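SxtG (Microseira wollei, PDB 6U1R) probably acts as an amidinotransferase of the saxitoxin biosynthetic pathway, passing an amidino group to an acceptor through a covalent amidino-cysteine intermediate. Local coordinates at residues 219-230 and 246-257. Sequence-based numbering, arbitrary orientation.
Sequences FVRCGRDIFGQK and LEDEYRIHIIES
In the beta-alpha-beta unit of strand 225-229, helix 236-245 and strand 251-255, the two strands lie side by side, D225, I226, F227 and G228 pairing in parallel with R251, I252, H253 and I254. Five backbone bonds from R251 N to R224 O (2.8 Å) through to I255 N to G228 O establish the register. On one face, R251 grips the D225 carboxylate side-on, NE to OD1 at 2.9 Å and NH2 to OD2 at 3.1 Å, with both oxygens close to the guanidinium plane. H253 NE2 donates to the same OD1 at 2.8 Å, coming from the opposite face of the carboxylate, on its anti side. Beside it the F227 and H253 rings lie nearly parallel (28°) but slid apart, F227 CD1 resting on H253 CB. The other face is apolar: I226 CD1 meets L246 CD1 and Y250 CD1, both at 3.9 Å, and L242 of the helix covers F219 and I252. Just before the strand, R224, in the type II' turn from C222 to D225, extends its chain to carry NH1 to E249 OE1 (2.6 Å, 177°) and to E249 O. Two donors on OD1, with R251 paired to both oxygens, should stabilise D225 as a carboxylate and limit its rotation.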
ATOM      1  N   PHE A 219     -14.191  -3.216 -10.425  1.00 13.62           N
ATOM      2  CA  PHE A 219     -14.659  -1.858 -10.695  1.00 12.45           C
ATOM      3  C   PHE A 219     -14.494  -1.507 -12.172  1.00 13.38           C
ATOM      4  O   PHE A 219     -13.545  -1.956 -12.827  1.00 12.52           O
ATOM      5  CB  PHE A 219     -13.905  -0.833  -9.842  1.00 12.48           C
ATOM      6  CG  PHE A 219     -14.014  -1.090  -8.370  1.00 12.88           C
ATOM      7  CD1 PHE A 219     -13.129  -1.947  -7.738  1.00 12.54           C
ATOM      8  CD2 PHE A 219     -15.015  -0.499  -7.624  1.00 13.82           C
ATOM      9  CE1 PHE A 219     -13.233  -2.201  -6.400  1.00 12.92           C
ATOM     10  CE2 PHE A 219     -15.113  -0.744  -6.265  1.00 13.23           C
ATOM     11  CZ  PHE A 219     -14.230  -1.603  -5.654  1.00 13.17           C
ATOM     12  N   VAL A 220     -15.443  -0.720 -12.699  1.00 12.95           N
ATOM     13  CA  VAL A 220     -15.327  -0.125 -14.029  1.00 12.82           C
ATOM     14  C   VAL A 220     -15.580   1.372 -13.906  1.00 13.30           C
ATOM     15  O   VAL A 220     -16.300   1.826 -13.011  1.00 13.90           O
ATOM     16  CB  VAL A 220     -16.289  -0.766 -15.057  1.00 13.14           C
ATOM     17  CG1 VAL A 220     -15.756  -2.107 -15.489  1.00 14.66           C
ATOM     18  CG2 VAL A 220     -17.699  -0.900 -14.480  1.00 13.85           C
ATOM     19  N   ARG A 221     -14.965   2.150 -14.808  1.00 13.13           N
ATOM     20  CA  ARG A 221     -14.800   3.598 -14.631  1.00 14.17           C
ATOM     21  C   ARG A 221     -15.597   4.406 -15.652  1.00 13.54           C
ATOM     22  O   ARG A 221     -15.418   4.225 -16.864  1.00 12.21           O
ATOM     23  CB  ARG A 221     -13.319   3.958 -14.743  1.00 14.04           C
ATOM     24  CG  ARG A 221     -12.449   3.385 -13.578  1.00 12.72           C
ATOM     25  CD  ARG A 221     -10.954   3.387 -13.866  1.00 14.96           C
ATOM     26  NE  ARG A 221     -10.740   2.690 -15.124  1.00 14.00           N
ATOM     27  CZ  ARG A 221     -10.077   3.164 -16.167  1.00 15.50           C
ATOM     28  NH1 ARG A 221      -9.418   4.328 -16.110  1.00 14.16           N
ATOM     29  NH2 ARG A 221     -10.065   2.449 -17.283  1.00 14.64           N
ATOM     30  N   CYS A 222     -16.416   5.349 -15.153  1.00 13.67           N
ATOM     31  CA  CYS A 222     -17.211   6.273 -15.983  1.00 13.36           C
ATOM     32  C   CYS A 222     -17.001   7.726 -15.539  1.00 14.33           C
ATOM     33  O   CYS A 222     -17.945   8.429 -15.178  1.00 15.37           O
ATOM     34  CB  CYS A 222     -18.703   5.964 -15.917  1.00 15.08           C
ATOM     35  SG  CYS A 222     -19.128   4.336 -16.548  1.00 15.06           S
ATOM     36  N   GLY A 223     -15.766   8.188 -15.601  1.00 14.59           N
ATOM     37  CA  GLY A 223     -15.462   9.537 -15.130  1.00 14.49           C
ATOM     38  C   GLY A 223     -15.662   9.645 -13.635  1.00 16.94           C
ATOM     39  O   GLY A 223     -15.131   8.839 -12.859  1.00 15.67           O
ATOM     40  N   ARG A 224     -16.446  10.643 -13.210  1.00 14.40           N
ATOM     41  CA  ARG A 224     -16.676  10.869 -11.790  1.00 16.50           C
ATOM     42  C   ARG A 224     -17.476   9.751 -11.120  1.00 17.26           C
ATOM     43  O   ARG A 224     -17.497   9.689  -9.884  1.00 17.54           O
ATOM     44  CB  ARG A 224     -17.413  12.194 -11.569  1.00 20.24           C
ATOM     45  CG  ARG A 224     -16.572  13.427 -11.829  1.00 19.91           C
ATOM     46  CD  ARG A 224     -17.185  14.678 -11.226  1.00 24.41           C
ATOM     47  NE  ARG A 224     -16.370  15.859 -11.521  1.00 24.64           N
ATOM     48  CZ  ARG A 224     -15.372  16.309 -10.767  1.00 27.02           C
ATOM     49  NH1 ARG A 224     -15.038  15.696  -9.640  1.00 24.20           N
ATOM     50  NH2 ARG A 224     -14.702  17.402 -11.147  1.00 27.25           N
ATOM     51  N   ASP A 225     -18.112   8.874 -11.890  1.00 15.40           N
ATOM     52  CA  ASP A 225     -18.905   7.776 -11.353  1.00 15.42           C
ATOM     53  C   ASP A 225     -18.224   6.461 -11.701  1.00 14.81           C
ATOM     54  O   ASP A 225     -17.895   6.217 -12.870  1.00 14.76           O
ATOM     55  CB  ASP A 225     -20.335   7.826 -11.896  1.00 17.08           C
ATOM     56  CG  ASP A 225     -21.041   9.080 -11.475  1.00 18.79           C
ATOM     57  OD1 ASP A 225     -21.460   9.142 -10.303  1.00 18.15           O
ATOM     58  OD2 ASP A 225     -21.134  10.020 -12.301  1.00 20.99           O
ATOM     59  N   ILE A 226     -18.000   5.634 -10.673  1.00 15.39           N
ATOM     60  CA  ILE A 226     -17.352   4.332 -10.777  1.00 13.15           C
ATOM     61  C   ILE A 226     -18.329   3.277 -10.252  1.00 13.70           C
ATOM     62  O   ILE A 226     -19.019   3.503  -9.249  1.00 15.77           O
ATOM     63  CB  ILE A 226     -16.027   4.327  -9.977  1.00 15.18           C
ATOM     64  CG1 ILE A 226     -15.012   5.291 -10.601  1.00 14.20           C
ATOM     65  CG2 ILE A 226     -15.424   2.916  -9.886  1.00 14.45           C
ATOM     66  CD1 ILE A 226     -13.848   5.630  -9.699  1.00 16.45           C
ATOM     67  N   PHE A 227     -18.420   2.151 -10.939  1.00 13.52           N
ATOM     68  CA  PHE A 227     -19.322   1.070 -10.545  1.00 13.56           C
ATOM     69  C   PHE A 227     -18.508  -0.119 -10.055  1.00 14.48           C
ATOM     70  O   PHE A 227     -17.537  -0.512 -10.705  1.00 13.43           O
ATOM     71  CB  PHE A 227     -20.219   0.674 -11.710  1.00 15.23           C
ATOM     72  CG  PHE A 227     -21.118   1.782 -12.143  1.00 16.46           C
ATOM     73  CD1 PHE A 227     -22.354   1.954 -11.544  1.00 16.89           C
ATOM     74  CD2 PHE A 227     -20.702   2.701 -13.082  1.00 17.51           C
ATOM     75  CE1 PHE A 227     -23.175   2.992 -11.903  1.00 17.84           C
ATOM     76  CE2 PHE A 227     -21.532   3.756 -13.443  1.00 18.63           C
ATOM     77  CZ  PHE A 227     -22.767   3.892 -12.841  1.00 18.30           C
ATOM     78  N   GLY A 228     -18.903  -0.681  -8.910  1.00 14.64           N
ATOM     79  CA  GLY A 228     -18.228  -1.844  -8.365  1.00 14.42           C
ATOM     80  C   GLY A 228     -19.233  -2.865  -7.869  1.00 14.33           C
ATOM     81  O   GLY A 228     -20.447  -2.637  -7.896  1.00 15.58           O
ATOM     82  N   GLN A 229     -18.704  -3.999  -7.424  1.00 14.32           N
ATOM     83  CA  GLN A 229     -19.507  -5.032  -6.784  1.00 13.78           C
ATOM     84  C   GLN A 229     -18.709  -5.652  -5.645  1.00 14.37           C
ATOM     85  O   GLN A 229     -17.481  -5.705  -5.689  1.00 14.01           O
ATOM     86  CB  GLN A 229     -19.903  -6.142  -7.775  1.00 14.69           C
ATOM     87  CG  GLN A 229     -18.673  -6.824  -8.390  1.00 14.01           C
ATOM     88  CD  GLN A 229     -18.982  -8.027  -9.263  1.00 15.42           C
ATOM     89  OE1 GLN A 229     -20.127  -8.247  -9.673  1.00 16.44           O
ATOM     90  NE2 GLN A 229     -17.943  -8.822  -9.561  1.00 14.72           N
ATOM     91  N   LYS A 230     -19.424  -6.142  -4.633  1.00 15.33           N
ATOM     92  CA  LYS A 230     -18.861  -7.137  -3.727  1.00 14.41           C
ATOM     93  C   LYS A 230     -18.665  -8.460  -4.473  1.00 12.51           C
ATOM     94  O   LYS A 230     -19.369  -8.755  -5.435  1.00 13.93           O
ATOM     95  CB  LYS A 230     -19.789  -7.338  -2.524  1.00 14.84           C
ATOM     96  CG  LYS A 230     -19.905  -6.100  -1.603  1.00 16.81           C
ATOM     97  CD  LYS A 230     -20.799  -6.361  -0.382  1.00 20.44           C
ATOM     98  CE  LYS A 230     -20.028  -7.086   0.708  1.00 19.86           C
ATOM     99  NZ  LYS A 230     -20.888  -7.338   1.883  1.00 20.52           N
ATOM    100  N   LEU A 246     -10.970   8.289  -2.834  1.00 15.70           N
ATOM    101  CA  LEU A 246     -11.389   9.047  -4.011  1.00 17.46           C
ATOM    102  C   LEU A 246     -12.511  10.051  -3.724  1.00 19.67           C
ATOM    103  O   LEU A 246     -13.123  10.559  -4.667  1.00 22.65           O
ATOM    104  CB  LEU A 246     -11.837   8.084  -5.114  1.00 16.91           C
ATOM    105  CG  LEU A 246     -10.796   7.092  -5.637  1.00 15.44           C
ATOM    106  CD1 LEU A 246     -11.390   6.234  -6.754  1.00 16.35           C
ATOM    107  CD2 LEU A 246      -9.531   7.824  -6.072  1.00 17.96           C
ATOM    108  N   GLU A 247     -12.781  10.372  -2.454  1.00 19.20           N
ATOM    109  CA  GLU A 247     -14.026  11.073  -2.111  1.00 21.43           C
ATOM    110  C   GLU A 247     -14.072  12.517  -2.611  1.00 22.64           C
ATOM    111  O   GLU A 247     -15.166  13.070  -2.746  1.00 23.10           O
ATOM    112  CB  GLU A 247     -14.246  11.084  -0.592  1.00 23.11           C
ATOM    113  CG  GLU A 247     -13.204  11.897   0.178  1.00 24.58           C
ATOM    114  CD  GLU A 247     -13.359  11.803   1.694  1.00 28.20           C
ATOM    115  OE1 GLU A 247     -14.271  11.090   2.171  1.00 28.10           O
ATOM    116  OE2 GLU A 247     -12.545  12.425   2.403  1.00 33.71           O
ATOM    117  N   ASP A 248     -12.928  13.153  -2.848  1.00 22.70           N
ATOM    118  CA  ASP A 248     -12.951  14.549  -3.289  1.00 25.73           C
ATOM    119  C   ASP A 248     -13.579  14.704  -4.669  1.00 27.17           C
ATOM    120  O   ASP A 248     -14.180  15.748  -4.964  1.00 25.68           O
ATOM    121  CB  ASP A 248     -11.529  15.129  -3.314  1.00 28.38           C
ATOM    122  CG  ASP A 248     -10.941  15.331  -1.921  1.00 32.08           C
ATOM    123  OD1 ASP A 248     -11.709  15.384  -0.945  1.00 31.16           O
ATOM    124  OD2 ASP A 248      -9.701  15.441  -1.816  1.00 35.26           O
ATOM    125  N   GLU A 249     -13.446  13.697  -5.538  1.00 22.78           N
ATOM    126  CA  GLU A 249     -13.828  13.868  -6.934  1.00 23.35           C
ATOM    127  C   GLU A 249     -14.716  12.765  -7.493  1.00 22.08           C
ATOM    128  O   GLU A 249     -15.311  12.979  -8.555  1.00 20.29           O
ATOM    129  CB  GLU A 249     -12.585  13.971  -7.838  1.00 24.63           C
ATOM    130  CG  GLU A 249     -11.539  15.027  -7.436  1.00 30.96           C
ATOM    131  CD  GLU A 249     -12.029  16.464  -7.567  1.00 34.48           C
ATOM    132  OE1 GLU A 249     -13.102  16.704  -8.158  1.00 32.11           O
ATOM    133  OE2 GLU A 249     -11.329  17.366  -7.060  1.00 44.59           O
ATOM    134  N   TYR A 250     -14.844  11.613  -6.824  1.00 19.19           N
ATOM    135  CA  TYR A 250     -15.479  10.438  -7.408  1.00 17.43           C
ATOM    136  C   TYR A 250     -16.581   9.903  -6.505  1.00 17.62           C
ATOM    137  O   TYR A 250     -16.545  10.045  -5.278  1.00 15.39           O
ATOM    138  CB  TYR A 250     -14.451   9.314  -7.663  1.00 16.48           C
ATOM    139  CG  TYR A 250     -13.418   9.707  -8.668  1.00 15.76           C
ATOM    140  CD1 TYR A 250     -13.621   9.478 -10.017  1.00 16.73           C
ATOM    141  CD2 TYR A 250     -12.250  10.351  -8.278  1.00 18.09           C
ATOM    142  CE1 TYR A 250     -12.678   9.855 -10.962  1.00 16.92           C
ATOM    143  CE2 TYR A 250     -11.296  10.723  -9.207  1.00 17.97           C
ATOM    144  CZ  TYR A 250     -11.528  10.480 -10.555  1.00 17.81           C
ATOM    145  OH  TYR A 250     -10.586  10.853 -11.480  1.00 18.97           O
ATOM    146  N   ARG A 251     -17.557   9.273  -7.140  1.00 17.55           N
ATOM    147  CA  ARG A 251     -18.644   8.582  -6.467  1.00 17.18           C
ATOM    148  C   ARG A 251     -18.631   7.135  -6.927  1.00 17.52           C
ATOM    149  O   ARG A 251     -18.627   6.875  -8.135  1.00 16.06           O
ATOM    150  CB  ARG A 251     -19.994   9.221  -6.807  1.00 20.59           C
ATOM    151  CG  ARG A 251     -20.072  10.716  -6.520  1.00 24.84           C
ATOM    152  CD  ARG A 251     -21.289  11.349  -7.199  1.00 30.26           C
ATOM    153  NE  ARG A 251     -21.146  11.478  -8.659  1.00 29.82           N
ATOM    154  CZ  ARG A 251     -20.956  12.626  -9.323  1.00 32.44           C
ATOM    155  NH1 ARG A 251     -20.869  13.787  -8.680  1.00 34.21           N
ATOM    156  NH2 ARG A 251     -20.863  12.621 -10.652  1.00 29.32           N
ATOM    157  N   ILE A 252     -18.645   6.201  -5.975  1.00 16.90           N
ATOM    158  CA  ILE A 252     -18.656   4.769  -6.275  1.00 16.41           C
ATOM    159  C   ILE A 252     -20.040   4.197  -6.005  1.00 18.38           C
ATOM    160  O   ILE A 252     -20.574   4.332  -4.895  1.00 18.34           O
ATOM    161  CB  ILE A 252     -17.601   4.018  -5.449  1.00 16.90           C
ATOM    162  CG1 ILE A 252     -16.236   4.684  -5.641  1.00 17.92           C
ATOM    163  CG2 ILE A 252     -17.603   2.527  -5.839  1.00 18.46           C
ATOM    164  CD1 ILE A 252     -15.085   3.907  -5.060  1.00 20.10           C
ATOM    165  N   HIS A 253     -20.593   3.520  -7.011  1.00 15.32           N
ATOM    166  CA  HIS A 253     -21.920   2.917  -6.964  1.00 16.70           C
ATOM    167  C   HIS A 253     -21.750   1.408  -6.967  1.00 16.22           C
ATOM    168  O   HIS A 253     -20.980   0.883  -7.769  1.00 17.99           O
ATOM    169  CB  HIS A 253     -22.743   3.342  -8.174  1.00 16.50           C
ATOM    170  CG  HIS A 253     -22.799   4.823  -8.360  1.00 17.89           C
ATOM    171  ND1 HIS A 253     -23.776   5.609  -7.784  1.00 19.73           N
ATOM    172  CD2 HIS A 253     -21.977   5.664  -9.029  1.00 18.31           C
ATOM    173  CE1 HIS A 253     -23.559   6.875  -8.108  1.00 20.19           C
ATOM    174  NE2 HIS A 253     -22.473   6.935  -8.861  1.00 18.95           N
ATOM    175  N   ILE A 254     -22.463   0.714  -6.091  1.00 16.70           N
ATOM    176  CA  ILE A 254     -22.283  -0.726  -5.922  1.00 16.59           C
ATOM    177  C   ILE A 254     -23.487  -1.433  -6.525  1.00 19.00           C
ATOM    178  O   ILE A 254     -24.628  -1.153  -6.140  1.00 19.46           O
ATOM    179  CB  ILE A 254     -22.095  -1.087  -4.441  1.00 17.72           C
ATOM    180  CG1 ILE A 254     -20.829  -0.407  -3.901  1.00 17.68           C
ATOM    181  CG2 ILE A 254     -22.023  -2.604  -4.244  1.00 17.81           C
ATOM    182  CD1 ILE A 254     -19.519  -0.738  -4.707  1.00 19.39           C
ATOM    183  N   ILE A 255     -23.238  -2.337  -7.478  1.00 17.30           N
ATOM    184  CA  ILE A 255     -24.300  -3.154  -8.054  1.00 19.87           C
ATOM    185  C   ILE A 255     -24.365  -4.483  -7.310  1.00 21.49           C
ATOM    186  O   ILE A 255     -23.404  -4.909  -6.670  1.00 20.17           O
ATOM    187  CB  ILE A 255     -24.112  -3.403  -9.564  1.00 20.61           C
ATOM    188  CG1 ILE A 255     -22.931  -4.344  -9.818  1.00 19.04           C
ATOM    189  CG2 ILE A 255     -23.940  -2.085 -10.317  1.00 21.95           C
ATOM    190  CD1 ILE A 255     -22.997  -5.059 -11.120  1.00 22.17           C
ATOM    191  N   GLU A 256     -25.503  -5.167  -7.447  1.00 21.80           N
ATOM    192  CA  GLU A 256     -25.690  -6.522  -6.933  1.00 24.19           C
ATOM    193  C   GLU A 256     -25.552  -7.518  -8.080  1.00 22.80           C
ATOM    194  O   GLU A 256     -26.298  -7.439  -9.054  1.00 23.28           O
ATOM    195  CB  GLU A 256     -27.067  -6.660  -6.281  1.00 25.93           C
ATOM    196  CG  GLU A 256     -27.345  -5.614  -5.195  1.00 31.66           C
ATOM    197  CD  GLU A 256     -26.480  -5.795  -3.959  1.00 37.42           C
ATOM    198  OE1 GLU A 256     -26.205  -6.958  -3.595  1.00 38.34           O
ATOM    199  OE2 GLU A 256     -26.074  -4.772  -3.352  1.00 39.88           O
ATOM    200  N   SER A 257     -24.579  -8.429  -7.981  1.00 22.12           N
ATOM    201  CA  SER A 257     -24.456  -9.516  -8.949  1.00 20.68           C
ATOM    202  C   SER A 257     -25.282 -10.713  -8.496  1.00 21.28           C
ATOM    203  O   SER A 257     -25.327 -11.036  -7.308  1.00 22.30           O
ATOM    204  CB  SER A 257     -23.003  -9.956  -9.122  1.00 22.03           C
ATOM    205  OG  SER A 257     -22.912 -11.028 -10.056  1.00 24.02           O
TER
HETATM  206  O   HOH W   1     -20.644 -10.518 -11.231  1.00 16.78           O
HETATM  207  O   HOH W   2     -22.382  -6.118  -4.604  1.00 18.53           O
HETATM  208  O   HOH W   3     -22.403  -8.466  -5.627  1.00 24.25           O